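Local coordinates for N-acyl-D-glutamate deacylase (Bordetella bronchiseptica, PDB 3GIP), which probably hydrolyses the amide bond of N-acyl-D-glutamate to release D-glutamate, as a zinc-dependent member of the amidohydrolase superfamily, at residues D28-G40 and E416-V428. Sequence-based numbering, arbitrary orientation.
Sequences DLGVRDGRIAAIG and ERGVLQPGAWADV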
ATOM      1  N   ASP A  28      13.449  27.353  -2.691  1.00 21.13           N
ATOM      2  CA  ASP A  28      12.500  27.381  -1.584  1.00 20.71           C
ATOM      3  C   ASP A  28      11.106  27.032  -2.096  1.00 20.71           C
ATOM      4  O   ASP A  28      10.797  27.233  -3.271  1.00 20.36           O
ATOM      5  CB  ASP A  28      12.461  28.766  -0.927  1.00 22.25           C
ATOM      6  CG  ASP A  28      13.830  29.246  -0.491  1.00 22.96           C
ATOM      7  OD1 ASP A  28      14.670  28.402  -0.120  1.00 21.92           O
ATOM      8  OD2 ASP A  28      14.066  30.476  -0.504  1.00 24.56           O
ATOM      9  N   LEU A  29      10.265  26.511  -1.211  1.00 18.64           N
ATOM     10  CA  LEU A  29       8.908  26.132  -1.578  1.00 18.87           C
ATOM     11  C   LEU A  29       7.900  26.977  -0.808  1.00 19.22           C
ATOM     12  O   LEU A  29       7.997  27.110   0.413  1.00 19.34           O
ATOM     13  CB  LEU A  29       8.675  24.652  -1.266  1.00 19.41           C
ATOM     14  CG  LEU A  29       7.326  24.041  -1.658  1.00 22.15           C
ATOM     15  CD1 LEU A  29       7.311  23.742  -3.145  1.00 24.70           C
ATOM     16  CD2 LEU A  29       7.110  22.757  -0.875  1.00 26.14           C
ATOM     17  N   GLY A  30       6.941  27.548  -1.533  1.00 19.70           N
ATOM     18  CA  GLY A  30       5.919  28.367  -0.907  1.00 19.51           C
ATOM     19  C   GLY A  30       4.554  27.711  -1.002  1.00 19.51           C
ATOM     20  O   GLY A  30       4.205  27.130  -2.031  1.00 20.20           O
ATOM     21  N   VAL A  31       3.776  27.807   0.070  1.00 19.51           N
ATOM     22  CA  VAL A  31       2.450  27.206   0.103  1.00 20.37           C
ATOM     23  C   VAL A  31       1.361  28.211   0.462  1.00 21.50           C
ATOM     24  O   VAL A  31       1.550  29.069   1.325  1.00 21.84           O
ATOM     25  CB  VAL A  31       2.398  26.050   1.133  1.00 21.41           C
ATOM     26  CG1 VAL A  31       0.993  25.469   1.205  1.00 21.49           C
ATOM     27  CG2 VAL A  31       3.398  24.972   0.755  1.00 21.78           C
ATOM     28  N   ARG A  32       0.222  28.103  -0.212  1.00 21.06           N
ATOM     29  CA  ARG A  32      -0.913  28.970   0.073  1.00 22.77           C
ATOM     30  C   ARG A  32      -2.204  28.267  -0.318  1.00 22.42           C
ATOM     31  O   ARG A  32      -2.311  27.698  -1.407  1.00 23.06           O
ATOM     32  CB  ARG A  32      -0.813  30.302  -0.674  1.00 24.65           C
ATOM     33  CG  ARG A  32      -1.883  31.292  -0.212  1.00 26.83           C
ATOM     34  CD  ARG A  32      -1.976  32.530  -1.083  1.00 27.39           C
ATOM     35  NE  ARG A  32      -0.736  33.296  -1.117  1.00 27.57           N
ATOM     36  CZ  ARG A  32       0.070  33.359  -2.171  1.00 28.55           C
ATOM     37  NH1 ARG A  32      -0.235  32.699  -3.280  1.00 31.17           N
ATOM     38  NH2 ARG A  32       1.176  34.087  -2.120  1.00 29.35           N
ATOM     39  N   ASP A  33      -3.178  28.304   0.584  1.00 23.19           N
ATOM     40  CA  ASP A  33      -4.472  27.680   0.349  1.00 24.21           C
ATOM     41  C   ASP A  33      -4.355  26.193   0.033  1.00 24.05           C
ATOM     42  O   ASP A  33      -5.100  25.660  -0.794  1.00 23.86           O
ATOM     43  CB  ASP A  33      -5.204  28.405  -0.782  1.00 27.15           C
ATOM     44  CG  ASP A  33      -5.416  29.878  -0.482  1.00 30.74           C
ATOM     45  OD1 ASP A  33      -5.982  30.187   0.587  1.00 32.49           O
ATOM     46  OD2 ASP A  33      -5.016  30.723  -1.311  1.00 33.51           O
ATOM     47  N   GLY A  34      -3.406  25.537   0.698  1.00 21.81           N
ATOM     48  CA  GLY A  34      -3.201  24.109   0.524  1.00 21.68           C
ATOM     49  C   GLY A  34      -2.435  23.682  -0.712  1.00 21.12           C
ATOM     50  O   GLY A  34      -2.163  22.496  -0.893  1.00 20.70           O
ATOM     51  N   ARG A  35      -2.068  24.643  -1.551  1.00 21.62           N
ATOM     52  CA  ARG A  35      -1.357  24.346  -2.790  1.00 21.65           C
ATOM     53  C   ARG A  35       0.038  24.949  -2.820  1.00 20.46           C
ATOM     54  O   ARG A  35       0.361  25.840  -2.034  1.00 20.70           O
ATOM     55  CB  ARG A  35      -2.143  24.905  -3.977  1.00 23.51           C
ATOM     56  CG  ARG A  35      -3.595  24.484  -4.035  1.00 26.28           C
ATOM     57  CD  ARG A  35      -3.778  23.298  -4.947  1.00 28.18           C
ATOM     58  NE  ARG A  35      -5.182  23.087  -5.286  1.00 28.63           N
ATOM     59  CZ  ARG A  35      -5.595  22.275  -6.252  1.00 27.86           C
ATOM     60  NH1 ARG A  35      -4.708  21.602  -6.974  1.00 26.39           N
ATOM     61  NH2 ARG A  35      -6.890  22.131  -6.492  1.00 27.15           N
ATOM     62  N   ILE A  36       0.863  24.459  -3.739  1.00 20.04           N
ATOM     63  CA  ILE A  36       2.205  24.991  -3.901  1.00 20.35           C
ATOM     64  C   ILE A  36       1.995  26.295  -4.663  1.00 21.89           C
ATOM     65  O   ILE A  36       1.600  26.288  -5.830  1.00 22.50           O
ATOM     66  CB  ILE A  36       3.092  24.026  -4.714  1.00 20.02           C
ATOM     67  CG1 ILE A  36       3.211  22.696  -3.963  1.00 20.31           C
ATOM     68  CG2 ILE A  36       4.465  24.639  -4.939  1.00 18.63           C
ATOM     69  CD1 ILE A  36       4.037  21.654  -4.678  1.00 20.00           C
ATOM     70  N   ALA A  37       2.234  27.411  -3.985  1.00 21.91           N
ATOM     71  CA  ALA A  37       2.032  28.729  -4.574  1.00 23.23           C
ATOM     72  C   ALA A  37       3.232  29.268  -5.338  1.00 23.95           C
ATOM     73  O   ALA A  37       3.079  30.105  -6.229  1.00 25.09           O
ATOM     74  CB  ALA A  37       1.624  29.720  -3.484  1.00 23.57           C
ATOM     75  N   ALA A  38       4.426  28.801  -4.994  1.00 22.83           N
ATOM     76  CA  ALA A  38       5.624  29.272  -5.670  1.00 23.56           C
ATOM     77  C   ALA A  38       6.854  28.457  -5.305  1.00 23.02           C
ATOM     78  O   ALA A  38       6.899  27.814  -4.258  1.00 20.97           O
ATOM     79  CB  ALA A  38       5.863  30.741  -5.335  1.00 25.89           C
ATOM     80  N   ILE A  39       7.845  28.491  -6.188  1.00 23.46           N
ATOM     81  CA  ILE A  39       9.105  27.791  -5.985  1.00 23.78           C
ATOM     82  C   ILE A  39      10.228  28.695  -6.481  1.00 24.31           C
ATOM     83  O   ILE A  39      10.173  29.207  -7.601  1.00 24.08           O
ATOM     84  CB  ILE A  39       9.146  26.455  -6.760  1.00 23.63           C
ATOM     85  CG1 ILE A  39       8.058  25.515  -6.236  1.00 24.48           C
ATOM     86  CG2 ILE A  39      10.523  25.817  -6.624  1.00 23.44           C
ATOM     87  CD1 ILE A  39       7.992  24.183  -6.959  1.00 27.26           C
ATOM     88  N   GLY A  40      11.237  28.896  -5.640  1.00 24.72           N
ATOM     89  CA  GLY A  40      12.358  29.746  -6.007  1.00 26.20           C
ATOM     90  C   GLY A  40      12.967  30.417  -4.788  1.00 27.64           C
ATOM     91  O   GLY A  40      13.241  29.758  -3.785  1.00 27.68           O
ATOM     92  N   GLU A 416      -2.570  16.708  -9.829  1.00 23.33           N
ATOM     93  CA  GLU A 416      -2.036  17.715  -8.923  1.00 22.73           C
ATOM     94  C   GLU A 416      -1.419  17.166  -7.640  1.00 20.92           C
ATOM     95  O   GLU A 416      -1.430  17.830  -6.604  1.00 19.96           O
ATOM     96  CB  GLU A 416      -3.127  18.736  -8.589  1.00 25.33           C
ATOM     97  CG  GLU A 416      -3.689  19.428  -9.821  1.00 29.38           C
ATOM     98  CD  GLU A 416      -2.624  20.167 -10.610  1.00 31.32           C
ATOM     99  OE1 GLU A 416      -2.880  20.501 -11.788  1.00 34.36           O
ATOM    100  OE2 GLU A 416      -1.532  20.422 -10.056  1.00 32.29           O
ATOM    101  N   ARG A 417      -0.879  15.954  -7.716  1.00 19.46           N
ATOM    102  CA  ARG A 417      -0.216  15.330  -6.575  1.00 18.14           C
ATOM    103  C   ARG A 417       0.982  14.526  -7.048  1.00 16.46           C
ATOM    104  O   ARG A 417       1.067  14.150  -8.217  1.00 17.13           O
ATOM    105  CB  ARG A 417      -1.164  14.400  -5.811  1.00 20.54           C
ATOM    106  CG  ARG A 417      -2.209  15.124  -5.001  1.00 23.38           C
ATOM    107  CD  ARG A 417      -3.019  14.174  -4.139  1.00 21.33           C
ATOM    108  NE  ARG A 417      -4.245  14.828  -3.700  1.00 21.53           N
ATOM    109  CZ  ARG A 417      -4.310  15.740  -2.737  1.00 21.13           C
ATOM    110  NH1 ARG A 417      -3.214  16.104  -2.085  1.00 18.69           N
ATOM    111  NH2 ARG A 417      -5.472  16.313  -2.452  1.00 23.30           N
ATOM    112  N   GLY A 418       1.907  14.267  -6.130  1.00 16.38           N
ATOM    113  CA  GLY A 418       3.084  13.488  -6.466  1.00 16.14           C
ATOM    114  C   GLY A 418       4.221  14.257  -7.105  1.00 16.53           C
ATOM    115  O   GLY A 418       5.222  13.664  -7.505  1.00 16.83           O
ATOM    116  N   VAL A 419       4.078  15.574  -7.209  1.00 17.41           N
ATOM    117  CA  VAL A 419       5.121  16.406  -7.801  1.00 17.67           C
ATOM    118  C   VAL A 419       5.146  17.778  -7.148  1.00 17.92           C
ATOM    119  O   VAL A 419       4.108  18.308  -6.755  1.00 18.27           O
ATOM    120  CB  VAL A 419       4.899  16.615  -9.319  1.00 19.43           C
ATOM    121  CG1 VAL A 419       5.103  15.310 -10.071  1.00 23.06           C
ATOM    122  CG2 VAL A 419       3.498  17.156  -9.563  1.00 21.53           C
ATOM    123  N   LEU A 420       6.336  18.348  -7.017  1.00 16.62           N
ATOM    124  CA  LEU A 420       6.450  19.677  -6.446  1.00 16.92           C
ATOM    125  C   LEU A 420       6.526  20.669  -7.600  1.00 17.91           C
ATOM    126  O   LEU A 420       7.594  20.909  -8.161  1.00 17.81           O
ATOM    127  CB  LEU A 420       7.698  19.798  -5.560  1.00 17.35           C
ATOM    128  CG  LEU A 420       7.733  18.947  -4.285  1.00 16.43           C
ATOM    129  CD1 LEU A 420       8.966  19.316  -3.474  1.00 16.97           C
ATOM    130  CD2 LEU A 420       6.470  19.173  -3.452  1.00 15.63           C
ATOM    131  N   GLN A 421       5.372  21.219  -7.962  1.00 18.96           N
ATOM    132  CA  GLN A 421       5.265  22.204  -9.035  1.00 19.68           C
ATOM    133  C   GLN A 421       4.160  23.171  -8.630  1.00 20.06           C
ATOM    134  O   GLN A 421       3.245  22.799  -7.900  1.00 18.36           O
ATOM    135  CB  GLN A 421       4.911  21.522 -10.364  1.00 21.17           C
ATOM    136  CG  GLN A 421       3.664  20.650 -10.311  1.00 24.39           C
ATOM    137  CD  GLN A 421       3.336  19.997 -11.646  1.00 25.44           C
ATOM    138  OE1 GLN A 421       4.217  19.464 -12.330  1.00 24.87           O
ATOM    139  NE2 GLN A 421       2.057  20.019 -12.016  1.00 24.11           N
ATOM    140  N   PRO A 422       4.235  24.429  -9.087  1.00 20.01           N
ATOM    141  CA  PRO A 422       3.186  25.381  -8.712  1.00 19.95           C
ATOM    142  C   PRO A 422       1.800  24.872  -9.105  1.00 18.25           C
ATOM    143  O   PRO A 422       1.619  24.320 -10.192  1.00 19.59           O
ATOM    144  CB  PRO A 422       3.578  26.643  -9.475  1.00 20.11           C
ATOM    145  CG  PRO A 422       5.080  26.538  -9.550  1.00 21.90           C
ATOM    146  CD  PRO A 422       5.276  25.081  -9.899  1.00 21.59           C
ATOM    147  N   GLY A 423       0.830  25.049  -8.213  1.00 18.97           N
ATOM    148  CA  GLY A 423      -0.528  24.619  -8.498  1.00 20.10           C
ATOM    149  C   GLY A 423      -0.917  23.265  -7.933  1.00 20.64           C
ATOM    150  O   GLY A 423      -2.098  22.995  -7.707  1.00 20.77           O
ATOM    151  N   ALA A 424       0.067  22.404  -7.710  1.00 19.84           N
ATOM    152  CA  ALA A 424      -0.212  21.080  -7.171  1.00 19.40           C
ATOM    153  C   ALA A 424      -0.483  21.169  -5.675  1.00 17.81           C
ATOM    154  O   ALA A 424      -0.106  22.144  -5.028  1.00 19.08           O
ATOM    155  CB  ALA A 424       0.968  20.153  -7.437  1.00 18.76           C
ATOM    156  N   TRP A 425      -1.151  20.157  -5.131  1.00 17.77           N
ATOM    157  CA  TRP A 425      -1.443  20.131  -3.706  1.00 17.51           C
ATOM    158  C   TRP A 425      -0.141  20.089  -2.917  1.00 17.50           C
ATOM    159  O   TRP A 425       0.820  19.422  -3.312  1.00 17.80           O
ATOM    160  CB  TRP A 425      -2.306  18.921  -3.360  1.00 19.25           C
ATOM    161  CG  TRP A 425      -3.715  19.056  -3.825  1.00 19.79           C
ATOM    162  CD1 TRP A 425      -4.295  18.431  -4.890  1.00 20.99           C
ATOM    163  CD2 TRP A 425      -4.727  19.884  -3.242  1.00 21.25           C
ATOM    164  NE1 TRP A 425      -5.612  18.818  -5.008  1.00 21.14           N
ATOM    165  CE2 TRP A 425      -5.902  19.709  -4.009  1.00 21.87           C
ATOM    166  CE3 TRP A 425      -4.756  20.758  -2.146  1.00 21.58           C
ATOM    167  CZ2 TRP A 425      -7.095  20.377  -3.714  1.00 22.61           C
ATOM    168  CZ3 TRP A 425      -5.946  21.423  -1.852  1.00 22.09           C
ATOM    169  CH2 TRP A 425      -7.098  21.226  -2.636  1.00 22.41           C
ATOM    170  N   ALA A 426      -0.116  20.794  -1.792  1.00 16.64           N
ATOM    171  CA  ALA A 426       1.083  20.862  -0.973  1.00 15.91           C
ATOM    172  C   ALA A 426       1.332  19.680  -0.038  1.00 16.04           C
ATOM    173  O   ALA A 426       1.383  19.849   1.186  1.00 16.47           O
ATOM    174  CB  ALA A 426       1.095  22.167  -0.178  1.00 16.11           C
ATOM    175  N   ASP A 427       1.465  18.486  -0.615  1.00 16.55           N
ATOM    176  CA  ASP A 427       1.792  17.288   0.161  1.00 15.98           C
ATOM    177  C   ASP A 427       3.316  17.325   0.078  1.00 15.08           C
ATOM    178  O   ASP A 427       3.885  17.157  -1.004  1.00 14.66           O
ATOM    179  CB  ASP A 427       1.270  16.010  -0.511  1.00 15.67           C
ATOM    180  CG  ASP A 427      -0.245  15.895  -0.477  1.00 16.95           C
ATOM    181  OD1 ASP A 427      -0.877  16.492   0.421  1.00 17.58           O
ATOM    182  OD2 ASP A 427      -0.802  15.185  -1.339  1.00 16.08           O
ATOM    183  N   VAL A 428       3.974  17.550   1.209  1.00 14.38           N
ATOM    184  CA  VAL A 428       5.426  17.686   1.212  1.00 15.29           C
ATOM    185  C   VAL A 428       6.117  16.978   2.364  1.00 15.16           C
ATOM    186  O   VAL A 428       5.589  16.911   3.471  1.00 15.83           O
ATOM    187  CB  VAL A 428       5.822  19.186   1.301  1.00 15.85           C
ATOM    188  CG1 VAL A 428       7.322  19.353   1.132  1.00 16.21           C
ATOM    189  CG2 VAL A 428       5.064  19.994   0.263  1.00 17.53           C
TER
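In the small beta domain beside the amidohydrolase barrel, the hairpin of strands 28-32 and 35-40 is bound at its turn and the start of its outer strand by the loop 416-428, chiefly through R35, I36 and W425. Three backbone hydrogen bonds join the two. A426 N gives one to G34 O in the type I' turn, at 2.8 Å. I36 is gripped through both of its polar backbone atoms: its N donates to A424 O almost straight down that carbonyl, and its O accepts from G423 N at 2.8 Å, within the type II turn Q421 to A424.

Next to these bonds the guanidinium of R35 lies flat on the indole of W425, the planes 14° apart and R35 CZ 3.8 Å from the centroid of the six-membered ring, a cation-pi stack. A bend at chi2 (-96°) brings R35 CD over the same ring face as a CH-pi contact, while NH1 makes a weak bond to G423 O. R417 NH2 lies over the opposite face of the indole, toward its rim, so that W425 sits between two guanidinium groups, and R417 is itself salt-bridged to D427 through NH1 and OD2, 2.7 Å apart.

On the buried side, I36 CD1 packs against L420 CD2 at 3.7 Å, V31 straddles the methyl of A426 with both branches, and L29 CD2 meets V428 CG2 tip to tip at 3.6 Å. V58 of strand 57-64 also touches L29 and V428. The chain thus returns from the barrel through an irregular loop bridged to an N-terminal hairpin, as in amidohydrolases whose beta domain combines both ends of the chain.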